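PDB 7LPO: cytoplasmic protein, which probably hydrolyses steryl beta-glucosides, splitting glucose from the sterol, as a glycoside hydrolase of family 5. Local coordinates for residues S46-N51 and H143-S148; E59-T64 and S148-G153; E63-G68 and A156-L161; H170-A175 and H180-S185. All blocks are in the same frame, centred on the assembly; numbering follows the deposited sequence.

Contact 1 of 4, residues S46-N51 and H143-S148; sequences SAKHPN and HQDVWS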
loop_
_atom_site.group_PDB
_atom_site.type_symbol
_atom_site.label_atom_id
_atom_site.label_comp_id
_atom_site.label_asym_id
_atom_site.label_seq_id
_atom_site.Cartn_x
_atom_site.Cartn_y
_atom_site.Cartn_z
ATOM N N SER A 46 -8.266 -5.559 -6.453
ATOM C CA SER A 46 -8.838 -6.057 -7.696
ATOM C C SER A 46 -8.694 -5.059 -8.838
ATOM O O SER A 46 -8.815 -5.456 -9.999
ATOM C CB SER A 46 -10.315 -6.402 -7.506
ATOM O OG SER A 46 -11.037 -5.258 -7.084
ATOM N N ALA A 47 -8.456 -3.782 -8.539
ATOM C CA ALA A 47 -8.223 -2.784 -9.570
ATOM C C ALA A 47 -6.813 -2.844 -10.136
ATOM O O ALA A 47 -6.462 -2.012 -10.978
ATOM C CB ALA A 47 -8.496 -1.388 -9.026
ATOM N N LYS A 48 -6.007 -3.819 -9.727
ATOM C CA LYS A 48 -4.654 -3.928 -10.258
ATOM C C LYS A 48 -4.602 -4.493 -11.676
ATOM O O LYS A 48 -3.580 -4.342 -12.359
ATOM C CB LYS A 48 -3.813 -4.828 -9.360
ATOM C CG LYS A 48 -3.384 -4.226 -8.058
ATOM C CD LYS A 48 -2.588 -5.272 -7.268
ATOM C CE LYS A 48 -2.079 -4.727 -5.970
ATOM N NZ LYS A 48 -1.237 -5.736 -5.268
ATOM N N HIS A 49 -5.646 -5.181 -12.120
ATOM C CA HIS A 49 -5.617 -5.886 -13.393
ATOM C C HIS A 49 -6.977 -5.782 -14.065
ATOM O O HIS A 49 -7.999 -5.615 -13.388
ATOM C CB HIS A 49 -5.230 -7.370 -13.225
ATOM C CG HIS A 49 -6.076 -8.111 -12.236
ATOM N ND1 HIS A 49 -5.753 -8.201 -10.902
ATOM C CD2 HIS A 49 -7.223 -8.813 -12.393
ATOM C CE1 HIS A 49 -6.681 -8.899 -10.271
ATOM N NE2 HIS A 49 -7.583 -9.286 -11.154
ATOM N N PRO A 50 -7.018 -5.873 -15.390
ATOM C CA PRO A 50 -8.295 -5.753 -16.101
ATOM C C PRO A 50 -9.206 -6.942 -15.830
ATOM O O PRO A 50 -8.785 -7.999 -15.356
ATOM C CB PRO A 50 -7.896 -5.706 -17.587
ATOM C CG PRO A 50 -6.393 -5.569 -17.610
ATOM C CD PRO A 50 -5.889 -6.117 -16.302
ATOM N N ASN A 51 -10.477 -6.744 -16.178
ATOM C CA ASN A 51 -11.472 -7.805 -16.122
ATOM C C ASN A 51 -10.968 -9.061 -16.817
ATOM O O ASN A 51 -10.420 -9.007 -17.924
ATOM C CB ASN A 51 -12.775 -7.333 -16.781
ATOM C CG ASN A 51 -13.451 -6.212 -16.004
ATOM O OD1 ASN A 51 -13.545 -5.076 -16.472
ATOM N ND2 ASN A 51 -13.918 -6.527 -14.818
ATOM N N HIS A 143 -1.311 3.474 -7.751
ATOM C CA HIS A 143 -0.781 2.227 -7.231
ATOM C C HIS A 143 0.064 1.509 -8.270
ATOM O O HIS A 143 -0.263 1.498 -9.461
ATOM C CB HIS A 143 -1.912 1.307 -6.766
ATOM C CG HIS A 143 -1.435 0.154 -5.943
ATOM N ND1 HIS A 143 -1.464 0.161 -4.565
ATOM C CD2 HIS A 143 -0.883 -1.030 -6.303
ATOM C CE1 HIS A 143 -0.965 -0.974 -4.111
ATOM N NE2 HIS A 143 -0.597 -1.711 -5.145
ATOM N N GLN A 144 1.139 0.892 -7.789
ATOM C CA GLN A 144 2.005 0.049 -8.593
ATOM C C GLN A 144 2.683 -0.960 -7.672
ATOM O O GLN A 144 2.830 -0.741 -6.465
ATOM C CB GLN A 144 3.047 0.882 -9.367
ATOM C CG GLN A 144 4.157 1.474 -8.509
ATOM C CD GLN A 144 5.263 0.479 -8.183
ATOM O OE1 GLN A 144 5.589 -0.386 -8.983
ATOM N NE2 GLN A 144 5.846 0.613 -7.007
ATOM N N ASP A 145 3.094 -2.072 -8.269
ATOM C CA ASP A 145 3.927 -3.069 -7.617
ATOM C C ASP A 145 4.931 -3.534 -8.656
ATOM O O ASP A 145 4.538 -3.924 -9.757
ATOM C CB ASP A 145 3.108 -4.254 -7.095
ATOM C CG ASP A 145 2.091 -3.847 -6.064
ATOM O OD1 ASP A 145 2.495 -3.603 -4.900
ATOM O OD2 ASP A 145 0.890 -3.772 -6.414
ATOM N N VAL A 146 6.215 -3.468 -8.311
ATOM C CA VAL A 146 7.324 -3.837 -9.189
ATOM C C VAL A 146 7.086 -3.328 -10.606
ATOM O O VAL A 146 7.243 -4.065 -11.589
ATOM C CB VAL A 146 7.582 -5.356 -9.154
ATOM C CG1 VAL A 146 8.090 -5.749 -7.768
ATOM C CG2 VAL A 146 6.349 -6.154 -9.476
ATOM N N TRP A 147 6.733 -2.044 -10.681
ATOM C CA TRP A 147 6.571 -1.223 -11.880
ATOM C C TRP A 147 5.274 -1.472 -12.640
ATOM O O TRP A 147 4.567 -0.508 -12.957
ATOM C CB TRP A 147 7.743 -1.389 -12.855
ATOM C CG TRP A 147 7.599 -0.470 -14.055
ATOM C CD1 TRP A 147 7.283 -0.832 -15.325
ATOM C CD2 TRP A 147 7.721 0.960 -14.069
ATOM N NE1 TRP A 147 7.204 0.275 -16.133
ATOM C CE2 TRP A 147 7.468 1.389 -15.386
ATOM C CE3 TRP A 147 8.007 1.919 -13.091
ATOM C CZ2 TRP A 147 7.506 2.732 -15.755
ATOM C CZ3 TRP A 147 8.057 3.247 -13.459
ATOM C CH2 TRP A 147 7.805 3.645 -14.781
ATOM N N SER A 148 4.958 -2.730 -12.951
ATOM C CA SER A 148 3.803 -3.017 -13.799
ATOM C C SER A 148 3.449 -4.494 -13.742
ATOM O O SER A 148 4.251 -5.320 -13.312
ATOM C CB SER A 148 4.074 -2.621 -15.256
ATOM O OG SER A 148 5.139 -3.390 -15.786
#
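Lys48 and Asp145 form a buried salt bridge between two loops that leave strands 35-43 and 137-143 of the TIM-barrel domain, beside a bound Tris molecule, which may mark a pocket. Lys48 NZ lies 3.1 Å from Asp145 OD2, a bond weak in its hydrogen geometry. The lysine chain runs extended beyond CG and crosses the aspartate at about a right angle, and Lys48 CE lies 3.2 Å from the same OD2. Lys48 CE also passes 3.5 Å from His143 NE2.

That imidazole shares the oxygen: His143 NE2 donates to Asp145 OD2 over 2.8 Å with an N-H...O angle of 134°. The carboxylate oxygen lies near the plane of the imidazole, but it is approached 31° out of its own plane on the syn side. His143 is placed for this by a first torsion of -167°, with CG anti to the backbone N, and Asp141 holds ND1 at the far side of the ring. OD2 also accepts from Ser154, while Lys48 NZ bonds to the Tris, probably a crystallisation molecule. The loop of Asp145 continues toward helix 159-163, with helix 206-221 packed against Gln144 and Trp147, and the loop of Lys48 leads on to helix 61-66.

Contact 2 of 4, residues E59-T64 and S148-G153; sequences EGFWET and SRFTGG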
loop_
_atom_site.group_PDB
_atom_site.type_symbol
_atom_site.label_atom_id
_atom_site.label_comp_id
_atom_site.label_asym_id
_atom_site.label_seq_id
_atom_site.Cartn_x
_atom_site.Cartn_y
_atom_site.Cartn_z
ATOM N N GLU A 59 -3.322 -16.498 -21.091
ATOM C CA GLU A 59 -4.084 -16.228 -22.302
ATOM C C GLU A 59 -4.662 -14.816 -22.275
ATOM O O GLU A 59 -5.308 -14.412 -21.301
ATOM C CB GLU A 59 -5.202 -17.253 -22.460
ATOM C CG GLU A 59 -6.012 -17.077 -23.725
ATOM C CD GLU A 59 -6.990 -18.210 -23.947
ATOM O OE1 GLU A 59 -6.539 -19.373 -24.062
ATOM O OE2 GLU A 59 -8.208 -17.939 -24.002
ATOM N N GLY A 60 -4.421 -14.063 -23.356
ATOM C CA GLY A 60 -4.903 -12.702 -23.479
ATOM C C GLY A 60 -4.083 -11.656 -22.747
ATOM O O GLY A 60 -4.312 -10.458 -22.962
ATOM N N PHE A 61 -3.122 -12.075 -21.916
ATOM C CA PHE A 61 -2.355 -11.153 -21.081
ATOM C C PHE A 61 -1.593 -10.142 -21.925
ATOM O O PHE A 61 -1.734 -8.926 -21.744
ATOM C CB PHE A 61 -1.408 -11.974 -20.193
ATOM C CG PHE A 61 -0.488 -11.152 -19.325
ATOM C CD1 PHE A 61 -0.964 -10.500 -18.207
ATOM C CD2 PHE A 61 0.863 -11.069 -19.618
ATOM C CE1 PHE A 61 -0.106 -9.761 -17.401
ATOM C CE2 PHE A 61 1.717 -10.340 -18.824
ATOM C CZ PHE A 61 1.238 -9.687 -17.710
ATOM N N TRP A 62 -0.786 -10.626 -22.863
ATOM C CA TRP A 62 -0.003 -9.733 -23.706
ATOM C C TRP A 62 -0.848 -9.104 -24.813
ATOM O O TRP A 62 -0.709 -7.908 -25.101
ATOM C CB TRP A 62 1.161 -10.506 -24.325
ATOM C CG TRP A 62 2.168 -11.021 -23.353
ATOM C CD1 TRP A 62 2.421 -12.330 -23.050
ATOM C CD2 TRP A 62 3.063 -10.248 -22.557
ATOM N NE1 TRP A 62 3.435 -12.421 -22.137
ATOM C CE2 TRP A 62 3.840 -11.155 -21.804
ATOM C CE3 TRP A 62 3.297 -8.879 -22.414
ATOM C CZ2 TRP A 62 4.820 -10.736 -20.898
ATOM C CZ3 TRP A 62 4.275 -8.461 -21.506
ATOM C CH2 TRP A 62 5.023 -9.389 -20.765
ATOM N N GLU A 63 -1.732 -9.889 -25.436
ATOM C CA GLU A 63 -2.422 -9.428 -26.640
ATOM C C GLU A 63 -3.294 -8.208 -26.370
ATOM O O GLU A 63 -3.315 -7.262 -27.168
ATOM C CB GLU A 63 -3.274 -10.555 -27.218
ATOM C CG GLU A 63 -2.484 -11.714 -27.787
ATOM C CD GLU A 63 -2.128 -12.756 -26.734
ATOM O OE1 GLU A 63 -2.357 -12.508 -25.526
ATOM O OE2 GLU A 63 -1.608 -13.830 -27.113
ATOM N N THR A 64 -4.046 -8.219 -25.270
ATOM C CA THR A 64 -4.921 -7.085 -24.999
ATOM C C THR A 64 -4.108 -5.826 -24.736
ATOM O O THR A 64 -4.486 -4.735 -25.175
ATOM C CB THR A 64 -5.847 -7.381 -23.819
ATOM O OG1 THR A 64 -5.072 -7.775 -22.684
ATOM C CG2 THR A 64 -6.827 -8.497 -24.167
ATOM N N SER A 148 4.958 -2.730 -12.951
ATOM C CA SER A 148 3.803 -3.017 -13.799
ATOM C C SER A 148 3.449 -4.494 -13.742
ATOM O O SER A 148 4.251 -5.320 -13.312
ATOM C CB SER A 148 4.074 -2.621 -15.256
ATOM O OG SER A 148 5.139 -3.390 -15.786
ATOM N N ARG A 149 2.237 -4.817 -14.214
ATOM C CA ARG A 149 1.851 -6.223 -14.371
ATOM C C ARG A 149 2.842 -6.976 -15.253
ATOM O O ARG A 149 3.139 -8.152 -15.015
ATOM C CB ARG A 149 0.459 -6.341 -14.992
ATOM C CG ARG A 149 -0.686 -5.834 -14.159
ATOM C CD ARG A 149 -2.029 -6.245 -14.767
ATOM N NE ARG A 149 -2.263 -5.680 -16.102
ATOM C CZ ARG A 149 -2.663 -6.383 -17.160
ATOM N NH1 ARG A 149 -2.869 -7.687 -17.064
ATOM N NH2 ARG A 149 -2.864 -5.779 -18.324
ATOM N N PHE A 150 3.341 -6.320 -16.296
ATOM C CA PHE A 150 4.242 -6.938 -17.265
ATOM C C PHE A 150 5.635 -7.164 -16.706
ATOM O O PHE A 150 6.422 -7.865 -17.345
ATOM C CB PHE A 150 4.236 -6.053 -18.516
ATOM C CG PHE A 150 2.847 -5.569 -18.853
ATOM C CD1 PHE A 150 1.910 -6.445 -19.377
ATOM C CD2 PHE A 150 2.452 -4.281 -18.550
ATOM C CE1 PHE A 150 0.633 -6.040 -19.628
ATOM C CE2 PHE A 150 1.166 -3.867 -18.797
ATOM C CZ PHE A 150 0.251 -4.747 -19.337
ATOM N N THR A 151 5.936 -6.626 -15.520
ATOM C CA THR A 151 7.197 -6.884 -14.840
ATOM C C THR A 151 6.973 -7.509 -13.467
ATOM O O THR A 151 7.863 -7.457 -12.613
ATOM C CB THR A 151 8.034 -5.608 -14.729
ATOM O OG1 THR A 151 7.225 -4.507 -14.313
ATOM C CG2 THR A 151 8.632 -5.270 -16.083
ATOM N N GLY A 152 5.799 -8.104 -13.248
ATOM C CA GLY A 152 5.555 -8.982 -12.113
ATOM C C GLY A 152 4.500 -8.512 -11.136
ATOM O O GLY A 152 4.316 -9.168 -10.098
ATOM N N GLY A 153 3.809 -7.401 -11.394
ATOM C CA GLY A 153 2.963 -6.808 -10.378
ATOM C C GLY A 153 1.761 -6.029 -10.867
ATOM O O GLY A 153 0.739 -6.611 -11.245
HETATM O O HOH W 1 -3.535 -8.016 -20.056
#
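Phe61 meets both Arg149 and Phe150, and its first torsion explains how: with CG anti to the backbone N (chi1 177°), the ring reaches away from its own backbone into the facing loop. Its CZ approaches Phe150 CD1 to 3.7 Å, and Phe150 CE1 lies over one face of the Phe61 ring. The two rings are oblique, their planes 46° apart.

Trp62 leaves its backbone pointing away from the loop, yet the far rim of the indole swings back, bringing CZ3 to 3.8 Å from both CB and CD1 of Phe150. Phe61 CD2 sits over the centre of one face of the Trp62 ring, 3.6 Å above its plane, and Glu182 receives the bond from Trp62 NE1.

Arg149 turns at chi3 and slides past Phe61 in the opposite direction, its NH1 3.5 Å from Phe61 CE1 and its guanidinium plane steeply inclined (81°) to the ring. NH2 has a salt bridge to Glu106 and also donates to a water at 2.9 Å, which in turn donates to Phe61 O and Thr64 OG1. The whole is an aromatic cluster, flanked by a water-linked arginine, that joins the connections following strands 35-43 and 137-143 of the TIM barrel.

Contact 3 of 4, residues E63-G68 and A156-L161; sequences ETAEAG and APLWTL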
loop_
_atom_site.group_PDB
_atom_site.type_symbol
_atom_site.label_atom_id
_atom_site.label_comp_id
_atom_site.label_asym_id
_atom_site.label_seq_id
_atom_site.Cartn_x
_atom_site.Cartn_y
_atom_site.Cartn_z
ATOM N N GLU A 63 -1.732 -9.889 -25.436
ATOM C CA GLU A 63 -2.422 -9.428 -26.640
ATOM C C GLU A 63 -3.294 -8.208 -26.370
ATOM O O GLU A 63 -3.315 -7.262 -27.168
ATOM C CB GLU A 63 -3.274 -10.555 -27.218
ATOM C CG GLU A 63 -2.484 -11.714 -27.787
ATOM C CD GLU A 63 -2.128 -12.756 -26.734
ATOM O OE1 GLU A 63 -2.357 -12.508 -25.526
ATOM O OE2 GLU A 63 -1.608 -13.830 -27.113
ATOM N N THR A 64 -4.046 -8.219 -25.270
ATOM C CA THR A 64 -4.921 -7.085 -24.999
ATOM C C THR A 64 -4.108 -5.826 -24.736
ATOM O O THR A 64 -4.486 -4.735 -25.175
ATOM C CB THR A 64 -5.847 -7.381 -23.819
ATOM O OG1 THR A 64 -5.072 -7.775 -22.684
ATOM C CG2 THR A 64 -6.827 -8.497 -24.167
ATOM N N ALA A 65 -2.985 -5.951 -24.022
ATOM C CA ALA A 65 -2.179 -4.769 -23.726
ATOM C C ALA A 65 -1.461 -4.271 -24.979
ATOM O O ALA A 65 -1.331 -3.057 -25.192
ATOM C CB ALA A 65 -1.182 -5.077 -22.606
ATOM N N GLU A 66 -0.983 -5.192 -25.824
ATOM C CA GLU A 66 -0.345 -4.769 -27.070
ATOM C C GLU A 66 -1.324 -4.023 -27.962
ATOM O O GLU A 66 -0.923 -3.119 -28.704
ATOM C CB GLU A 66 0.229 -5.967 -27.826
ATOM C CG GLU A 66 1.407 -6.631 -27.142
ATOM C CD GLU A 66 2.713 -5.877 -27.330
ATOM O OE1 GLU A 66 2.685 -4.720 -27.791
ATOM O OE2 GLU A 66 3.776 -6.449 -27.018
ATOM N N ALA A 67 -2.606 -4.380 -27.896
ATOM C CA ALA A 67 -3.652 -3.714 -28.658
ATOM C C ALA A 67 -4.068 -2.392 -28.040
ATOM O O ALA A 67 -4.978 -1.740 -28.568
ATOM C CB ALA A 67 -4.881 -4.624 -28.780
ATOM N N GLY A 68 -3.434 -1.987 -26.941
ATOM C CA GLY A 68 -3.779 -0.739 -26.297
ATOM C C GLY A 68 -5.024 -0.777 -25.452
ATOM O O GLY A 68 -5.540 0.283 -25.085
ATOM N N ALA A 156 2.233 0.359 -14.322
ATOM C CA ALA A 156 2.453 1.149 -15.523
ATOM C C ALA A 156 1.945 0.438 -16.781
ATOM O O ALA A 156 1.890 -0.794 -16.834
ATOM C CB ALA A 156 3.935 1.462 -15.674
ATOM N N PRO A 157 1.562 1.199 -17.809
ATOM C CA PRO A 157 1.114 0.570 -19.056
ATOM C C PRO A 157 2.262 -0.105 -19.788
ATOM O O PRO A 157 3.430 0.264 -19.651
ATOM C CB PRO A 157 0.531 1.733 -19.867
ATOM C CG PRO A 157 1.142 2.968 -19.291
ATOM C CD PRO A 157 1.405 2.665 -17.830
ATOM N N LEU A 158 1.903 -1.110 -20.588
ATOM C CA LEU A 158 2.903 -1.924 -21.270
ATOM C C LEU A 158 3.849 -1.088 -22.126
ATOM O O LEU A 158 5.022 -1.452 -22.289
ATOM C CB LEU A 158 2.204 -2.973 -22.136
ATOM C CG LEU A 158 3.055 -3.824 -23.074
ATOM C CD1 LEU A 158 3.961 -4.765 -22.298
ATOM C CD2 LEU A 158 2.125 -4.604 -23.996
ATOM N N TRP A 159 3.375 0.024 -22.683
ATOM C CA TRP A 159 4.250 0.761 -23.576
ATOM C C TRP A 159 5.429 1.400 -22.851
ATOM O O TRP A 159 6.388 1.799 -23.518
ATOM C CB TRP A 159 3.462 1.817 -24.360
ATOM C CG TRP A 159 2.673 2.835 -23.568
ATOM C CD1 TRP A 159 1.330 2.836 -23.354
ATOM C CD2 TRP A 159 3.178 4.019 -22.942
ATOM N NE1 TRP A 159 0.963 3.940 -22.628
ATOM C CE2 TRP A 159 2.081 4.683 -22.360
ATOM C CE3 TRP A 159 4.450 4.582 -22.820
ATOM C CZ2 TRP A 159 2.217 5.874 -21.659
ATOM C CZ3 TRP A 159 4.585 5.765 -22.123
ATOM C CH2 TRP A 159 3.475 6.399 -21.549
ATOM N N THR A 160 5.401 1.492 -21.512
ATOM C CA THR A 160 6.566 2.034 -20.814
ATOM C C THR A 160 7.763 1.099 -20.928
ATOM O O THR A 160 8.909 1.562 -20.963
ATOM C CB THR A 160 6.265 2.308 -19.332
ATOM O OG1 THR A 160 5.868 1.096 -18.666
ATOM C CG2 THR A 160 5.178 3.368 -19.199
ATOM N N LEU A 161 7.525 -0.212 -20.980
ATOM C CA LEU A 161 8.621 -1.155 -21.195
ATOM C C LEU A 161 9.314 -0.897 -22.530
ATOM O O LEU A 161 10.550 -0.862 -22.612
ATOM C CB LEU A 161 8.097 -2.588 -21.147
ATOM C CG LEU A 161 7.957 -3.238 -19.775
ATOM C CD1 LEU A 161 6.865 -2.545 -19.005
ATOM C CD2 LEU A 161 7.651 -4.724 -19.910
#
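Ala65 and Leu158 bring their CA atoms to 6.3 Å, the nearest backbone approach between the last turn of helix 61-66 and the segment around Leu158 at helix 159-163. Both helices lie in connections that follow strands of the TIM barrel, 35-43 and 137-143, and the first ends in a Schellman motif: Gly68 takes a positive phi of 78°, with two bonds back into the last turn, one of them from Gly68 N to Ala65 O at 2.9 Å.

The side-chain contact is small and almost wholly apolar. Ala65 CB points at the facing segment and Leu158 CB points back at it. Leu158 has CG anti to its own backbone N (chi1 173°), which carries the CD2 methyl forward between two neighbouring residues of the helix. That single methyl makes the closest contact with each, 3.6 Å to Ala65 CB and also 3.6 Å to the carboxyl carbon CD of Glu66.

Glu66 begins by pointing away, but a bend at chi2 (-78°) folds the chain back, and Leu158 crosses it obliquely. CG and both oxygens then lie against the same methyl. The polar end is served by others: Tyr162 and Tyr169 both bond to OE2, so the carboxylate is anchored while its carbon skeleton packs against leucine. Phe150 touches both Ala65 and Leu158, extending the apolar patch toward the preceding loop.

Next to Leu158, Pro157 O accepts two bonds from one residue, from Thr160 N at 3.0 Å and, nearly in line with the carbonyl, from Thr160 OG1 at 2.8 Å.

Contact 4 of 4, residues H170-A175 and H180-S185; sequences HLTATA and HCEWPS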
loop_
_atom_site.group_PDB
_atom_site.type_symbol
_atom_site.label_atom_id
_atom_site.label_comp_id
_atom_site.label_asym_id
_atom_site.label_seq_id
_atom_site.Cartn_x
_atom_site.Cartn_y
_atom_site.Cartn_z
ATOM N N HIS A 170 11.002 -11.225 -23.572
ATOM C CA HIS A 170 12.270 -11.820 -23.169
ATOM C C HIS A 170 12.515 -11.714 -21.666
ATOM O O HIS A 170 13.589 -12.106 -21.193
ATOM C CB HIS A 170 13.411 -11.172 -23.956
ATOM C CG HIS A 170 13.327 -11.420 -25.430
ATOM N ND1 HIS A 170 14.130 -10.772 -26.343
ATOM C CD2 HIS A 170 12.521 -12.233 -26.152
ATOM C CE1 HIS A 170 13.824 -11.175 -27.562
ATOM N NE2 HIS A 170 12.853 -12.065 -27.474
ATOM N N LEU A 171 11.538 -11.206 -20.907
ATOM C CA LEU A 171 11.706 -11.024 -19.471
ATOM C C LEU A 171 11.938 -12.352 -18.769
ATOM O O LEU A 171 12.818 -12.464 -17.910
ATOM C CB LEU A 171 10.468 -10.334 -18.893
ATOM C CG LEU A 171 10.243 -8.881 -19.321
ATOM C CD1 LEU A 171 8.815 -8.413 -19.053
ATOM C CD2 LEU A 171 11.260 -8.001 -18.576
ATOM N N THR A 172 11.170 -13.375 -19.137
ATOM C CA THR A 172 11.253 -14.665 -18.461
ATOM C C THR A 172 12.539 -15.401 -18.819
ATOM O O THR A 172 13.211 -15.952 -17.941
ATOM C CB THR A 172 10.030 -15.510 -18.823
ATOM O OG1 THR A 172 8.846 -14.870 -18.328
ATOM C CG2 THR A 172 10.145 -16.914 -18.244
ATOM N N ALA A 173 12.888 -15.439 -20.110
ATOM C CA ALA A 173 14.081 -16.172 -20.532
ATOM C C ALA A 173 15.328 -15.647 -19.833
ATOM O O ALA A 173 16.196 -16.429 -19.427
ATOM C CB ALA A 173 14.237 -16.080 -22.050
ATOM N N THR A 174 15.433 -14.327 -19.675
ATOM C CA THR A 174 16.596 -13.706 -19.052
ATOM C C THR A 174 16.482 -13.601 -17.532
ATOM O O THR A 174 17.419 -13.133 -16.884
ATOM C CB THR A 174 16.820 -12.300 -19.626
ATOM O OG1 THR A 174 15.702 -11.465 -19.291
ATOM C CG2 THR A 174 17.013 -12.333 -21.148
ATOM N N ALA A 175 15.365 -14.012 -16.946
ATOM C CA ALA A 175 15.139 -13.830 -15.519
ATOM C C ALA A 175 15.148 -12.352 -15.138
ATOM O O ALA A 175 15.453 -11.991 -14.001
ATOM C CB ALA A 175 16.178 -14.602 -14.701
ATOM N N HIS A 180 3.886 -14.211 -12.757
ATOM C CA HIS A 180 3.093 -15.328 -12.264
ATOM C C HIS A 180 2.601 -16.215 -13.406
ATOM O O HIS A 180 2.658 -17.449 -13.322
ATOM C CB HIS A 180 1.915 -14.787 -11.461
ATOM C CG HIS A 180 1.174 -15.840 -10.708
ATOM N ND1 HIS A 180 -0.013 -15.590 -10.055
ATOM C CD2 HIS A 180 1.458 -17.145 -10.492
ATOM C CE1 HIS A 180 -0.431 -16.700 -9.472
ATOM N NE2 HIS A 180 0.446 -17.657 -9.718
ATOM N N CYS A 181 2.121 -15.610 -14.485
ATOM C CA CYS A 181 1.534 -16.392 -15.566
ATOM C C CYS A 181 2.571 -17.083 -16.448
ATOM O O CYS A 181 2.185 -17.913 -17.276
ATOM C CB CYS A 181 0.632 -15.502 -16.425
ATOM S SG CYS A 181 1.518 -14.346 -17.487
ATOM N N GLU A 182 3.866 -16.783 -16.286
ATOM C CA GLU A 182 4.919 -17.469 -17.029
ATOM C C GLU A 182 5.881 -18.185 -16.089
ATOM O O GLU A 182 7.061 -18.351 -16.402
ATOM C CB GLU A 182 5.676 -16.492 -17.932
ATOM C CG GLU A 182 4.777 -15.783 -18.950
ATOM C CD GLU A 182 5.548 -15.009 -20.023
ATOM O OE1 GLU A 182 6.765 -14.782 -19.857
ATOM O OE2 GLU A 182 4.927 -14.623 -21.041
ATOM N N TRP A 183 5.394 -18.596 -14.923
ATOM C CA TRP A 183 6.219 -19.334 -13.975
ATOM C C TRP A 183 5.867 -20.810 -14.028
ATOM O O TRP A 183 4.676 -21.144 -13.997
ATOM C CB TRP A 183 6.012 -18.819 -12.548
ATOM C CG TRP A 183 6.772 -19.642 -11.564
ATOM C CD1 TRP A 183 6.401 -20.847 -11.034
ATOM C CD2 TRP A 183 8.059 -19.340 -11.016
ATOM N NE1 TRP A 183 7.383 -21.314 -10.192
ATOM C CE2 TRP A 183 8.405 -20.400 -10.156
ATOM C CE3 TRP A 183 8.952 -18.276 -11.171
ATOM C CZ2 TRP A 183 9.602 -20.425 -9.455
ATOM C CZ3 TRP A 183 10.137 -18.300 -10.469
ATOM C CH2 TRP A 183 10.451 -19.365 -9.618
ATOM N N PRO A 184 6.846 -21.733 -14.071
ATOM C CA PRO A 184 8.297 -21.488 -14.070
ATOM C C PRO A 184 8.849 -21.182 -15.455
ATOM O O PRO A 184 10.016 -20.842 -15.604
ATOM C CB PRO A 184 8.876 -22.806 -13.539
ATOM C CG PRO A 184 7.905 -23.853 -14.022
ATOM C CD PRO A 184 6.531 -23.176 -14.103
ATOM N N SER A 185 8.006 -21.304 -16.471
ATOM C CA SER A 185 8.413 -20.981 -17.827
ATOM C C SER A 185 7.186 -20.575 -18.624
ATOM O O SER A 185 6.072 -21.022 -18.346
ATOM C CB SER A 185 9.106 -22.163 -18.510
ATOM O OG SER A 185 8.151 -23.141 -18.887
HETATM O O HOH W 2 8.948 -12.708 -20.868
#
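Thr172 and Glu182 supply the tight part of this contact through one short hydrogen bond, from Thr172 OG1 to Glu182 OE1 at 2.6 Å. The hydroxyl reaches the anti lone pair of OE1, the one turned away from the second carboxylate oxygen. Glu182 runs extended beyond CG to meet it, and the threonine aims OG1 at this oxygen by holding it beside its own backbone N, anti to the carbonyl carbon (chi1 -64°).

A water lies at the same place. It accepts from Thr172 N at 2.9 Å and sits 3.2 Å from Glu182 OE1, where it can donate, though other acceptors compete for its protons. The other oxygen, OE2, has a salt bridge to Arg58 and a bond from Trp62 NE1; with so many donors around it, the carboxylate is probably held ionised.

Both segments belong to one long loop of the TIM-barrel domain, between helices 159-163 and 206-221, and Thr172 opens a type I beta turn that closes at Ala175, whose N bonds to Thr172 O at 3.1 Å. The second segment bends at a cis peptide bond before Pro184.

Toward that bend the packing slackens and the contact opens to solvent: Glu182 is buried, but Thr172 and Ser185 are partly exposed and Pro184 is exposed, pointing away from the turn. Thr172 CG2 is 3.9 Å from Glu182 O, and its nearest approach to Ser185 is 4.4 Å, to CA. The hydroxyl of Ser185 makes its polar bond to Ser188 N.

The four contacts run from the interior outward. Contact 1, its centre about 12 Å from the centre of the chain, is charged and buried beside the bound Tris; contacts 2 and 3, their centres about 21 and 23 Å from that point, are mainly apolar; contact 4, its centre about 25 Å from it, is polar and partly exposed. Contacts 2 and 3 both use helix 61-66 and meet where Phe150 CZ packs on Ala65 CB. Contacts 1 and 2 share Ser148, and Pro50 CD lies against Arg149 CZ. Contact 4 does not touch contact 1, but joins contact 2 chiefly through the probable hydrogen bond from Trp62 NE1 to Glu182 OE2, and meets contact 3 where Leu161 CD2 packs on Leu171 CD1.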